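Local atomic coordinates of ketosynthase (Streptomyces sp. MSC090213JE08, PDB entry 6KXE), a protein that probably works as a 3-oxoacyl-[acyl-carrier-protein] synthase, a condensing enzyme of the thiolase superfamily that extends acyl chains by carbon-carbon bond formation. Residues S334-A339 with V357-R362; G352-V357 with V368-L373; A107-E112 with A243-P248; G24-S29 with C233-V238. All blocks are in the same frame, centred on the assembly; numbering follows the deposited sequence.

Interaction 1. Residues S334-A339 with V357-R362; sequences SFQIAA and VCAVDR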
loop_
_atom_site.group_PDB
_atom_site.type_symbol
_atom_site.label_atom_id
_atom_site.label_comp_id
_atom_site.label_asym_id
_atom_site.label_seq_id
_atom_site.Cartn_x
_atom_site.Cartn_y
_atom_site.Cartn_z
ATOM N N SER B 334 10.921 -3.803 -11.725
ATOM C CA SER B 334 10.147 -4.549 -12.726
ATOM C C SER B 334 10.912 -4.515 -14.051
ATOM O O SER B 334 11.030 -5.570 -14.695
ATOM C CB SER B 334 8.721 -4.038 -12.844
ATOM O OG SER B 334 8.019 -4.319 -11.654
ATOM N N PHE B 335 11.405 -3.364 -14.458
ATOM C CA PHE B 335 12.234 -3.265 -15.690
ATOM C C PHE B 335 13.491 -4.129 -15.555
ATOM O O PHE B 335 13.934 -4.750 -16.560
ATOM C CB PHE B 335 12.568 -1.814 -16.015
ATOM C CG PHE B 335 11.428 -1.004 -16.582
ATOM C CD1 PHE B 335 10.249 -1.610 -16.983
ATOM C CD2 PHE B 335 11.538 0.367 -16.724
ATOM C CE1 PHE B 335 9.218 -0.871 -17.554
ATOM C CE2 PHE B 335 10.497 1.119 -17.265
ATOM C CZ PHE B 335 9.337 0.493 -17.675
ATOM N N GLN B 336 14.062 -4.184 -14.351
ATOM C CA GLN B 336 15.281 -4.988 -14.090
ATOM C C GLN B 336 14.965 -6.476 -14.282
ATOM O O GLN B 336 15.763 -7.162 -14.924
ATOM C CB GLN B 336 15.839 -4.675 -12.696
ATOM C CG GLN B 336 16.421 -3.278 -12.606
ATOM C CD GLN B 336 16.610 -2.902 -11.161
ATOM O OE1 GLN B 336 16.104 -1.877 -10.693
ATOM N NE2 GLN B 336 17.333 -3.752 -10.446
ATOM N N ILE B 337 13.868 -6.967 -13.712
ATOM C CA ILE B 337 13.444 -8.377 -13.923
ATOM C C ILE B 337 13.181 -8.606 -15.417
ATOM O O ILE B 337 13.628 -9.657 -15.953
ATOM C CB ILE B 337 12.235 -8.738 -13.067
ATOM C CG1 ILE B 337 12.603 -8.683 -11.578
ATOM C CG2 ILE B 337 11.701 -10.116 -13.467
ATOM C CD1 ILE B 337 11.430 -8.723 -10.639
ATOM N N ALA B 338 12.471 -7.692 -16.071
ATOM C CA ALA B 338 12.174 -7.801 -17.513
ATOM C C ALA B 338 13.501 -7.896 -18.300
ATOM O O ALA B 338 13.555 -8.803 -19.201
ATOM C CB ALA B 338 11.257 -6.704 -17.996
ATOM N N ALA B 339 14.517 -7.077 -17.997
ATOM C CA ALA B 339 15.822 -7.117 -18.711
ATOM C C ALA B 339 16.448 -8.510 -18.537
ATOM O O ALA B 339 16.954 -9.097 -19.510
ATOM C CB ALA B 339 16.729 -6.032 -18.222
ATOM N N VAL B 357 18.556 -9.581 -8.813
ATOM C CA VAL B 357 18.051 -8.221 -9.094
ATOM C C VAL B 357 18.049 -7.504 -7.765
ATOM O O VAL B 357 17.517 -8.086 -6.777
ATOM C CB VAL B 357 16.637 -8.325 -9.674
ATOM C CG1 VAL B 357 16.022 -6.966 -9.818
ATOM C CG2 VAL B 357 16.688 -9.029 -11.024
ATOM N N CYS B 358 18.537 -6.285 -7.721
ATOM C CA CYS B 358 18.435 -5.554 -6.442
ATOM C C CYS B 358 18.155 -4.089 -6.674
ATOM O O CYS B 358 18.343 -3.586 -7.764
ATOM C CB CYS B 358 19.673 -5.771 -5.606
ATOM S SG CYS B 358 21.116 -5.115 -6.430
ATOM N N ALA B 359 17.625 -3.448 -5.647
ATOM C CA ALA B 359 17.300 -2.024 -5.744
ATOM C C ALA B 359 17.424 -1.392 -4.386
ATOM O O ALA B 359 17.210 -2.082 -3.341
ATOM C CB ALA B 359 15.889 -1.851 -6.273
ATOM N N VAL B 360 17.673 -0.097 -4.405
ATOM C CA VAL B 360 17.733 0.691 -3.139
ATOM C C VAL B 360 16.838 1.903 -3.320
ATOM O O VAL B 360 16.927 2.540 -4.326
ATOM C CB VAL B 360 19.180 1.088 -2.788
ATOM C CG1 VAL B 360 20.056 -0.157 -2.690
ATOM C CG2 VAL B 360 19.746 2.045 -3.811
ATOM N N ASP B 361 15.976 2.170 -2.356
ATOM C CA ASP B 361 15.037 3.305 -2.464
ATOM C C ASP B 361 15.525 4.423 -1.528
ATOM O O ASP B 361 16.035 4.128 -0.463
ATOM C CB ASP B 361 13.601 2.834 -2.237
ATOM C CG ASP B 361 12.620 3.985 -2.416
ATOM O OD1 ASP B 361 12.494 4.471 -3.575
ATOM O OD2 ASP B 361 12.077 4.465 -1.377
ATOM N N ARG B 362 15.339 5.673 -1.931
ATOM C CA ARG B 362 15.730 6.868 -1.153
ATOM C C ARG B 362 15.129 6.784 0.262
ATOM O O ARG B 362 15.711 7.371 1.172
ATOM C CB ARG B 362 15.214 8.113 -1.892
ATOM C CG ARG B 362 15.713 9.430 -1.334
ATOM C CD ARG B 362 15.375 10.619 -2.227
ATOM N NE ARG B 362 13.963 10.848 -2.512
ATOM C CZ ARG B 362 13.439 11.002 -3.736
ATOM N NH1 ARG B 362 14.178 10.902 -4.827
ATOM N NH2 ARG B 362 12.160 11.271 -3.880
#

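Interaction 2. Residues G352-V357 with V368-L373; sequences GRIALV and VAVLRL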
loop_
_atom_site.group_PDB
_atom_site.type_symbol
_atom_site.label_atom_id
_atom_site.label_comp_id
_atom_site.label_asym_id
_atom_site.label_seq_id
_atom_site.Cartn_x
_atom_site.Cartn_y
_atom_site.Cartn_z
ATOM N N GLY B 352 18.805 -22.872 -16.185
ATOM C CA GLY B 352 19.273 -23.331 -14.862
ATOM C C GLY B 352 20.249 -22.400 -14.166
ATOM O O GLY B 352 20.709 -22.738 -13.060
ATOM N N ARG B 353 20.565 -21.249 -14.736
ATOM C CA ARG B 353 21.523 -20.295 -14.128
ATOM C C ARG B 353 20.806 -19.374 -13.136
ATOM O O ARG B 353 19.575 -19.159 -13.292
ATOM C CB ARG B 353 22.119 -19.383 -15.203
ATOM C CG ARG B 353 22.725 -20.123 -16.390
ATOM C CD ARG B 353 24.203 -20.349 -16.274
ATOM N NE ARG B 353 24.750 -21.000 -17.471
ATOM C CZ ARG B 353 25.818 -21.795 -17.463
ATOM N NH1 ARG B 353 26.478 -22.008 -16.336
ATOM N NH2 ARG B 353 26.230 -22.379 -18.575
ATOM N N ILE B 354 21.569 -18.706 -12.292
ATOM C CA ILE B 354 21.038 -17.755 -11.268
ATOM C C ILE B 354 21.124 -16.309 -11.762
ATOM O O ILE B 354 22.164 -15.864 -12.289
ATOM C CB ILE B 354 21.762 -17.990 -9.943
ATOM C CG1 ILE B 354 21.521 -19.422 -9.457
ATOM C CG2 ILE B 354 21.372 -16.939 -8.910
ATOM C CD1 ILE B 354 20.083 -19.719 -9.139
ATOM N N ALA B 355 20.054 -15.555 -11.534
ATOM C CA ALA B 355 20.027 -14.090 -11.730
ATOM C C ALA B 355 19.694 -13.413 -10.407
ATOM O O ALA B 355 18.922 -14.005 -9.588
ATOM C CB ALA B 355 19.002 -13.761 -12.782
ATOM N N LEU B 356 20.276 -12.251 -10.201
ATOM C CA LEU B 356 20.053 -11.461 -8.983
ATOM C C LEU B 356 19.612 -10.080 -9.442
ATOM O O LEU B 356 20.254 -9.464 -10.337
ATOM C CB LEU B 356 21.352 -11.439 -8.165
ATOM C CG LEU B 356 21.306 -10.677 -6.844
ATOM C CD1 LEU B 356 22.346 -11.215 -5.867
ATOM C CD2 LEU B 356 21.506 -9.185 -7.059
ATOM N N VAL B 357 18.556 -9.581 -8.813
ATOM C CA VAL B 357 18.051 -8.221 -9.094
ATOM C C VAL B 357 18.049 -7.504 -7.765
ATOM O O VAL B 357 17.517 -8.086 -6.777
ATOM C CB VAL B 357 16.637 -8.325 -9.674
ATOM C CG1 VAL B 357 16.022 -6.966 -9.818
ATOM C CG2 VAL B 357 16.688 -9.029 -11.024
ATOM N N VAL B 368 16.420 -7.551 -2.577
ATOM C CA VAL B 368 17.168 -8.408 -3.534
ATOM C C VAL B 368 16.316 -9.617 -3.849
ATOM O O VAL B 368 15.855 -10.295 -2.904
ATOM C CB VAL B 368 18.527 -8.832 -2.963
ATOM C CG1 VAL B 368 19.234 -9.801 -3.912
ATOM C CG2 VAL B 368 19.418 -7.634 -2.629
ATOM N N ALA B 369 16.151 -9.907 -5.133
ATOM C CA ALA B 369 15.498 -11.154 -5.565
ATOM C C ALA B 369 16.538 -12.061 -6.241
ATOM O O ALA B 369 17.355 -11.580 -7.051
ATOM C CB ALA B 369 14.331 -10.838 -6.462
ATOM N N VAL B 370 16.446 -13.345 -5.956
ATOM C CA VAL B 370 17.283 -14.388 -6.613
ATOM C C VAL B 370 16.363 -15.264 -7.442
ATOM O O VAL B 370 15.441 -15.858 -6.860
ATOM C CB VAL B 370 18.060 -15.227 -5.588
ATOM C CG1 VAL B 370 18.817 -16.326 -6.300
ATOM C CG2 VAL B 370 19.010 -14.372 -4.781
ATOM N N LEU B 371 16.635 -15.373 -8.744
ATOM C CA LEU B 371 15.814 -16.156 -9.687
ATOM C C LEU B 371 16.652 -17.326 -10.195
ATOM O O LEU B 371 17.868 -17.142 -10.319
ATOM C CB LEU B 371 15.388 -15.286 -10.864
ATOM C CG LEU B 371 14.705 -13.963 -10.505
ATOM C CD1 LEU B 371 14.349 -13.221 -11.774
ATOM C CD2 LEU B 371 13.477 -14.170 -9.645
ATOM N N ARG B 372 16.025 -18.484 -10.400
ATOM C CA ARG B 372 16.591 -19.519 -11.307
ATOM C C ARG B 372 15.926 -19.359 -12.675
ATOM O O ARG B 372 14.700 -19.534 -12.817
ATOM C CB ARG B 372 16.459 -20.951 -10.808
ATOM C CG ARG B 372 17.421 -21.854 -11.573
ATOM C CD ARG B 372 17.636 -23.205 -10.998
ATOM N NE ARG B 372 18.273 -23.230 -9.693
ATOM C CZ ARG B 372 19.577 -23.132 -9.441
ATOM N NH1 ARG B 372 20.475 -22.900 -10.386
ATOM N NH2 ARG B 372 19.973 -23.248 -8.197
ATOM N N LEU B 373 16.723 -19.028 -13.677
ATOM C CA LEU B 373 16.246 -18.966 -15.072
ATOM C C LEU B 373 15.962 -20.377 -15.568
ATOM O O LEU B 373 16.766 -21.306 -15.273
ATOM C CB LEU B 373 17.288 -18.214 -15.887
ATOM C CG LEU B 373 17.635 -16.854 -15.268
ATOM C CD1 LEU B 373 18.792 -16.210 -16.018
ATOM C CD2 LEU B 373 16.415 -15.961 -15.280
#

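Interaction 3. Residues A107-E112 with A243-P248; sequences AVATDE and AAERPP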
loop_
_atom_site.group_PDB
_atom_site.type_symbol
_atom_site.label_atom_id
_atom_site.label_comp_id
_atom_site.label_asym_id
_atom_site.label_seq_id
_atom_site.Cartn_x
_atom_site.Cartn_y
_atom_site.Cartn_z
ATOM N N ALA B 107 -4.712 -14.767 -24.153
ATOM C CA ALA B 107 -3.502 -15.614 -24.057
ATOM C C ALA B 107 -3.444 -16.266 -22.667
ATOM O O ALA B 107 -2.991 -17.393 -22.574
ATOM C CB ALA B 107 -2.291 -14.772 -24.328
ATOM N N VAL B 108 -3.975 -15.614 -21.630
ATOM C CA VAL B 108 -3.876 -16.114 -20.231
ATOM C C VAL B 108 -5.287 -16.249 -19.642
ATOM O O VAL B 108 -6.018 -15.264 -19.626
ATOM C CB VAL B 108 -2.997 -15.182 -19.372
ATOM C CG1 VAL B 108 -2.950 -15.664 -17.918
ATOM C CG2 VAL B 108 -1.596 -15.046 -19.963
ATOM N N ALA B 109 -5.633 -17.420 -19.119
ATOM C CA ALA B 109 -6.926 -17.678 -18.465
ATOM C C ALA B 109 -6.805 -17.131 -17.035
ATOM O O ALA B 109 -5.835 -17.456 -16.347
ATOM C CB ALA B 109 -7.237 -19.150 -18.471
ATOM N N THR B 110 -7.744 -16.304 -16.602
ATOM C CA THR B 110 -7.720 -15.792 -15.212
ATOM C C THR B 110 -9.066 -16.144 -14.598
ATOM O O THR B 110 -10.017 -16.449 -15.353
ATOM C CB THR B 110 -7.421 -14.292 -15.176
ATOM O OG1 THR B 110 -8.430 -13.641 -15.949
ATOM C CG2 THR B 110 -6.047 -13.985 -15.713
ATOM N N ASP B 111 -9.159 -16.030 -13.289
ATOM C CA ASP B 111 -10.393 -16.353 -12.549
ATOM C C ASP B 111 -10.321 -15.600 -11.220
ATOM O O ASP B 111 -9.376 -14.761 -11.026
ATOM C CB ASP B 111 -10.505 -17.874 -12.414
ATOM C CG ASP B 111 -9.380 -18.513 -11.613
ATOM O OD1 ASP B 111 -8.665 -17.803 -10.836
ATOM O OD2 ASP B 111 -9.182 -19.711 -11.786
ATOM N N GLU B 112 -11.190 -15.943 -10.292
ATOM C CA GLU B 112 -11.334 -15.157 -9.038
ATOM C C GLU B 112 -10.152 -15.439 -8.093
ATOM O O GLU B 112 -10.093 -14.832 -7.016
ATOM C CB GLU B 112 -12.708 -15.469 -8.436
ATOM C CG GLU B 112 -12.829 -16.852 -7.834
ATOM C CD GLU B 112 -13.015 -18.028 -8.808
ATOM O OE1 GLU B 112 -13.163 -17.816 -10.088
ATOM O OE2 GLU B 112 -12.990 -19.179 -8.298
ATOM N N ALA B 243 1.627 -26.224 -10.938
ATOM C CA ALA B 243 0.295 -25.962 -11.536
ATOM C C ALA B 243 0.390 -25.090 -12.798
ATOM O O ALA B 243 -0.658 -24.815 -13.393
ATOM C CB ALA B 243 -0.584 -25.310 -10.493
ATOM N N ALA B 244 1.583 -24.648 -13.196
ATOM C CA ALA B 244 1.770 -23.676 -14.295
ATOM C C ALA B 244 1.131 -24.182 -15.589
ATOM O O ALA B 244 1.461 -25.303 -16.022
ATOM C CB ALA B 244 3.221 -23.343 -14.516
ATOM N N GLU B 245 0.358 -23.289 -16.222
ATOM C CA GLU B 245 -0.429 -23.524 -17.457
ATOM C C GLU B 245 0.431 -23.113 -18.667
ATOM O O GLU B 245 -0.121 -23.068 -19.784
ATOM C CB GLU B 245 -1.767 -22.770 -17.336
ATOM C CG GLU B 245 -2.589 -23.160 -16.105
ATOM C CD GLU B 245 -4.045 -22.691 -16.031
ATOM O OE1 GLU B 245 -4.436 -21.725 -16.742
ATOM O OE2 GLU B 245 -4.801 -23.300 -15.251
ATOM N N ARG B 246 1.732 -22.862 -18.441
ATOM C CA ARG B 246 2.726 -22.319 -19.410
ATOM C C ARG B 246 4.137 -22.701 -18.952
ATOM O O ARG B 246 4.359 -22.991 -17.770
ATOM C CB ARG B 246 2.658 -20.791 -19.456
ATOM C CG ARG B 246 1.441 -20.202 -20.154
ATOM C CD ARG B 246 0.721 -19.143 -19.329
ATOM N NE ARG B 246 -0.736 -19.261 -19.505
ATOM C CZ ARG B 246 -1.648 -19.329 -18.525
ATOM N NH1 ARG B 246 -1.266 -19.243 -17.255
ATOM N NH2 ARG B 246 -2.946 -19.441 -18.823
ATOM N N PRO B 247 5.149 -22.706 -19.848
ATOM C CA PRO B 247 6.521 -22.987 -19.432
ATOM C C PRO B 247 7.063 -21.902 -18.489
ATOM O O PRO B 247 6.967 -20.721 -18.806
ATOM C CB PRO B 247 7.289 -23.006 -20.768
ATOM C CG PRO B 247 6.211 -23.240 -21.817
ATOM C CD PRO B 247 5.033 -22.453 -21.292
ATOM N N PRO B 248 7.678 -22.260 -17.333
ATOM C CA PRO B 248 8.303 -21.270 -16.464
ATOM C C PRO B 248 9.468 -20.563 -17.166
ATOM O O PRO B 248 10.295 -21.210 -17.787
ATOM C CB PRO B 248 8.725 -22.077 -15.242
ATOM C CG PRO B 248 8.886 -23.488 -15.747
ATOM C CD PRO B 248 7.785 -23.624 -16.774
#

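Interaction 4. Residues G24-S29 with C233-V238; sequences GWSAVS and CGLFLV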
loop_
_atom_site.group_PDB
_atom_site.type_symbol
_atom_site.label_atom_id
_atom_site.label_comp_id
_atom_site.label_asym_id
_atom_site.label_seq_id
_atom_site.Cartn_x
_atom_site.Cartn_y
_atom_site.Cartn_z
ATOM N N GLY B 24 5.194 -15.263 -17.654
ATOM C CA GLY B 24 4.951 -14.261 -18.690
ATOM C C GLY B 24 5.285 -12.892 -18.189
ATOM O O GLY B 24 5.392 -12.689 -16.976
ATOM N N TRP B 25 5.479 -11.969 -19.105
ATOM C CA TRP B 25 5.860 -10.597 -18.725
ATOM C C TRP B 25 5.394 -9.655 -19.804
ATOM O O TRP B 25 5.186 -10.089 -20.945
ATOM C CB TRP B 25 7.368 -10.478 -18.437
ATOM C CG TRP B 25 8.304 -10.653 -19.588
ATOM C CD1 TRP B 25 8.781 -11.843 -20.046
ATOM C CD2 TRP B 25 8.968 -9.628 -20.351
ATOM N NE1 TRP B 25 9.660 -11.635 -21.071
ATOM C CE2 TRP B 25 9.787 -10.290 -21.293
ATOM C CE3 TRP B 25 8.919 -8.232 -20.379
ATOM C CZ2 TRP B 25 10.586 -9.604 -22.206
ATOM C CZ3 TRP B 25 9.720 -7.544 -21.269
ATOM C CH2 TRP B 25 10.525 -8.224 -22.194
ATOM N N SER B 26 5.306 -8.388 -19.456
ATOM C CA SER B 26 5.001 -7.317 -20.413
ATOM C C SER B 26 5.566 -6.010 -19.885
ATOM O O SER B 26 5.904 -5.896 -18.697
ATOM C CB SER B 26 3.509 -7.199 -20.726
ATOM O OG SER B 26 2.851 -6.526 -19.688
ATOM N N ALA B 27 5.745 -5.061 -20.795
ATOM C CA ALA B 27 6.386 -3.795 -20.456
ATOM C C ALA B 27 5.860 -2.715 -21.367
ATOM O O ALA B 27 5.663 -2.960 -22.579
ATOM C CB ALA B 27 7.891 -3.916 -20.521
ATOM N N VAL B 28 5.625 -1.566 -20.752
ATOM C CA VAL B 28 5.443 -0.282 -21.442
ATOM C C VAL B 28 6.533 0.606 -20.877
ATOM O O VAL B 28 6.615 0.782 -19.651
ATOM C CB VAL B 28 4.035 0.293 -21.222
ATOM C CG1 VAL B 28 3.827 1.587 -22.015
ATOM C CG2 VAL B 28 2.983 -0.746 -21.548
ATOM N N SER B 29 7.415 1.103 -21.730
ATOM C CA SER B 29 8.677 1.693 -21.280
ATOM C C SER B 29 9.090 2.791 -22.251
ATOM O O SER B 29 8.438 3.010 -23.270
ATOM C CB SER B 29 9.677 0.582 -21.185
ATOM O OG SER B 29 10.130 0.234 -22.487
ATOM N N CYS B 233 5.643 0.805 -17.048
ATOM C CA CYS B 233 5.100 -0.285 -16.211
ATOM C C CYS B 233 5.679 -1.608 -16.701
ATOM O O CYS B 233 5.759 -1.781 -17.931
ATOM C CB CYS B 233 3.590 -0.308 -16.306
ATOM S SG CYS B 233 2.866 -1.711 -15.433
ATOM N N GLY B 234 6.153 -2.430 -15.772
ATOM C CA GLY B 234 6.514 -3.824 -16.046
ATOM C C GLY B 234 5.599 -4.718 -15.259
ATOM O O GLY B 234 5.302 -4.354 -14.091
ATOM N N LEU B 235 5.084 -5.789 -15.871
ATOM C CA LEU B 235 4.171 -6.730 -15.191
ATOM C C LEU B 235 4.622 -8.148 -15.510
ATOM O O LEU B 235 5.115 -8.378 -16.632
ATOM C CB LEU B 235 2.742 -6.591 -15.703
ATOM C CG LEU B 235 1.913 -5.385 -15.324
ATOM C CD1 LEU B 235 0.551 -5.499 -16.035
ATOM C CD2 LEU B 235 1.711 -5.335 -13.810
ATOM N N PHE B 236 4.382 -9.043 -14.580
ATOM C CA PHE B 236 4.720 -10.482 -14.692
ATOM C C PHE B 236 3.504 -11.281 -14.311
ATOM O O PHE B 236 2.727 -10.891 -13.407
ATOM C CB PHE B 236 5.873 -10.847 -13.750
ATOM C CG PHE B 236 6.993 -9.882 -13.937
ATOM C CD1 PHE B 236 7.861 -10.032 -15.006
ATOM C CD2 PHE B 236 7.104 -8.765 -13.126
ATOM C CE1 PHE B 236 8.808 -9.056 -15.272
ATOM C CE2 PHE B 236 8.072 -7.807 -13.378
ATOM C CZ PHE B 236 8.927 -7.971 -14.442
ATOM N N LEU B 237 3.415 -12.442 -14.931
ATOM C CA LEU B 237 2.409 -13.449 -14.581
ATOM C C LEU B 237 3.153 -14.446 -13.722
ATOM O O LEU B 237 4.188 -14.964 -14.189
ATOM C CB LEU B 237 1.837 -14.076 -15.860
ATOM C CG LEU B 237 0.894 -15.261 -15.644
ATOM C CD1 LEU B 237 -0.348 -14.821 -14.931
ATOM C CD2 LEU B 237 0.571 -15.924 -16.988
ATOM N N VAL B 238 2.650 -14.716 -12.526
ATOM C CA VAL B 238 3.301 -15.600 -11.525
ATOM C C VAL B 238 2.342 -16.741 -11.201
ATOM O O VAL B 238 1.138 -16.489 -11.001
ATOM C CB VAL B 238 3.731 -14.820 -10.267
ATOM C CG1 VAL B 238 4.406 -15.718 -9.234
ATOM C CG2 VAL B 238 4.604 -13.635 -10.641
#

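Interaction 1. Residues S334-A339 with V357-R362
In the layered core of the thiolase fold, strand 354-360 runs back along helix 332-346, and Gln336 and Ile337 of the helix meet Val357 and Cys358 of the strand. The axes of the short segments approach to 8.6 Å and are close to antiparallel, at 161°. Gln336 carries most of the contact. Its CG stands beside the backbone N and anti to the carbonyl carbon (chi1 -69°), and the extended chain then carries the amide past Val357 CG1 to the next residue of the strand. There Gln336 NE2 donates to Cys358 O at 2.9 Å. The bond is fairly straight, 160° at the hydrogen, and the acceptor lies in the plane of the Gln336 amide, although the nitrogen itself stands above the carbonyl plane of Cys358. A weak second bond from the same nitrogen to Val291 O links the amide to the neighbouring strand 287-291. Beneath this polar end the Gln336 chain rests on Val357: CG1 of the valine is 3.7 Å from Gln336 CB and 3.5 Å from NE2. The other valine methyl, CG2, faces Ile337 CG1 at 4.1 Å, the two side chains crossing at about a right angle. All the touching residues are buried. Other sides of the helix meet strand 20-29, through Phe335, Ile337 and Ala338, a helix sandwiched between sheet layers as in the five-layered architecture of thiolase-fold enzymes.

Interaction 2. Residues G352-V357 with V368-L373
Ala355 and Leu371 pair within the beta hairpin of strands 354-360 and 365-373, where the paired strands pack tightly. They form an antiparallel hydrogen-bonded pair: Leu371 N donates to Ala355 O at 2.8 Å, almost straight (175°), and Ala355 N returns the bond to Leu371 O at 3.0 Å. Val357 and Ala369 repeat this pattern, and close CA-H...O contacts fill the steps between. On the face of Ala355, Ala355 CB packs against Leu373 CD1, and Val340 of helix 332-346 lies over both residues. On the other face Ile354 CG2 meets Val370 CG1 at 3.7 Å and Leu356 CG meets Val368 CG1 at the same distance, with helix 265-280 against the two valines.

The open end is looser. Gly352, exposed, donates from N to Leu373 O through a bent bond of 136°. Arg372 secures this end: a turn at chi3 (-64°) folds its chain back so that NH1 reaches Gly352 O at 2.7 Å, with the oxygen in the guanidinium plane. Ile354 CD1 sits over the centre of one guanidinium face, 3.3 Å above it. Replacing Arg372 by alanine removes the guanidinium, which would probably leave Gly352 O without this donor and take the cover from one side of the Ile354 CD1 methyl. The chemistry thus grades from paired backbone amides between apolar faces to a charged group bonded to the Gly352 carbonyl, which implies that the hairpin's outer end depends partly on a side-chain bond.

Interaction 3. Residues A107-E112 with A243-P248
Arg246 meets Val108 and Ala109 where two surface loops converge, and its side chain, which also touches Thr23, can be traced outward atom by atom. CB points toward 107-112, but CB and CG only span the gap; CD and then NH1 come against Leu237 CD2. Bends at chi2 (129°) and chi3 (-142°) bring the guanidinium to that loop, with one face toward Val108 CG1. NE lies 4.2 Å from Ala107 O, too far to count as a bond. CZ is 3.9 Å from Val108 CG1, a methyl offset toward the rim of its face; Glu245 CB occupies the opposite face, 3.5 Å above the plane, so the group is clamped between two aliphatic carbons. NH1 forms a salt bridge with Glu239. NH2 approaches Ala109 N to 3.4 Å, but both are donors and no bond results; its charge is met by Glu245 OE1, also at 3.4 Å. Ala109 CB lies 4.2 Å from Glu245 OE1. A leucine in place of Arg246 would probably leave the carboxylates of Glu239 and Glu245 without their shared cation. No hydrogen bond joins the two loops; the contact is van der Waals, chiefly the Val108 methyl on the guanidinium, over a modest 145 Å². The first loop leads from helix 86-99 into strand 114-119 and the second joins strands 232-240 and 250-259, while Lys199 of strand 199-206 flanks Glu245 and Arg246.

Interaction 4. Residues G24-S29 with C233-V238
Gly24 opens the pairing by accepting from Leu237 N through its carbonyl O at 2.9 Å; the bond is straight at the hydrogen (169°), yet the donor stands well above the carbonyl plane. Gly24 N is buried here and has no partner in the model. Trp25 comes next, opposite Phe236 in a non-hydrogen-bonded pair. Its CG takes the crowded position between backbone N and carbonyl carbon (chi1 67°), which swings the indole away from the partner strand toward Ala338 and Leu341 of helix 332-346; of the side chain, CB makes the touch with Phe236, 3.5 Å from CD1. The backbone at Trp25 is also close, with CA 3.1 Å from Leu235 O. Ser26 then makes a two-way pair with Leu235: Ser26 N to Leu235 O at 2.8 Å, Leu235 N to Ser26 O at 2.9 Å. Its hydroxyl is bonded to Ala94 O of helix 86-99. These are neighbouring antiparallel strands, 20-29 and 232-240, of a sheet in the thiolase fold, with one helix on each face: 86-99 against Ser26, Val28, Cys233 and Leu235, and 332-346 against Trp25 and Phe236. Ala27 follows, opposite Gly234 in a non-hydrogen-bonded pair, the CA atoms 4.4 Å apart; Ala27 CA also lies 3.3 Å from Cys233 O. At Val28 both bonds to Cys233 are again formed, Val28 N to Cys233 O and Cys233 N to Val28 O, each 2.8 Å.

In the fold
From the N terminus, strand 20-29 opens interaction 4, which closes some 200 residues later when strand 232-240 pairs with it. Interaction 3 opens within that span at 107-112 and closes just beyond it at 243-248, so the two cross; they touch where Leu237 CD2 packs against Val108 and Arg246. Interactions 1 and 2 follow in series and also cross, in the order 334-339, 352-357, 357-362, 368-373, sharing Val357. Helix 332-346 links the two groups: Phe335 and Ile337 of interaction 1 pack on Val28, Ser29 and Phe236 of interaction 4. Interaction 2, by contrast, stays about 8 Å from interaction 4 at their nearest atoms.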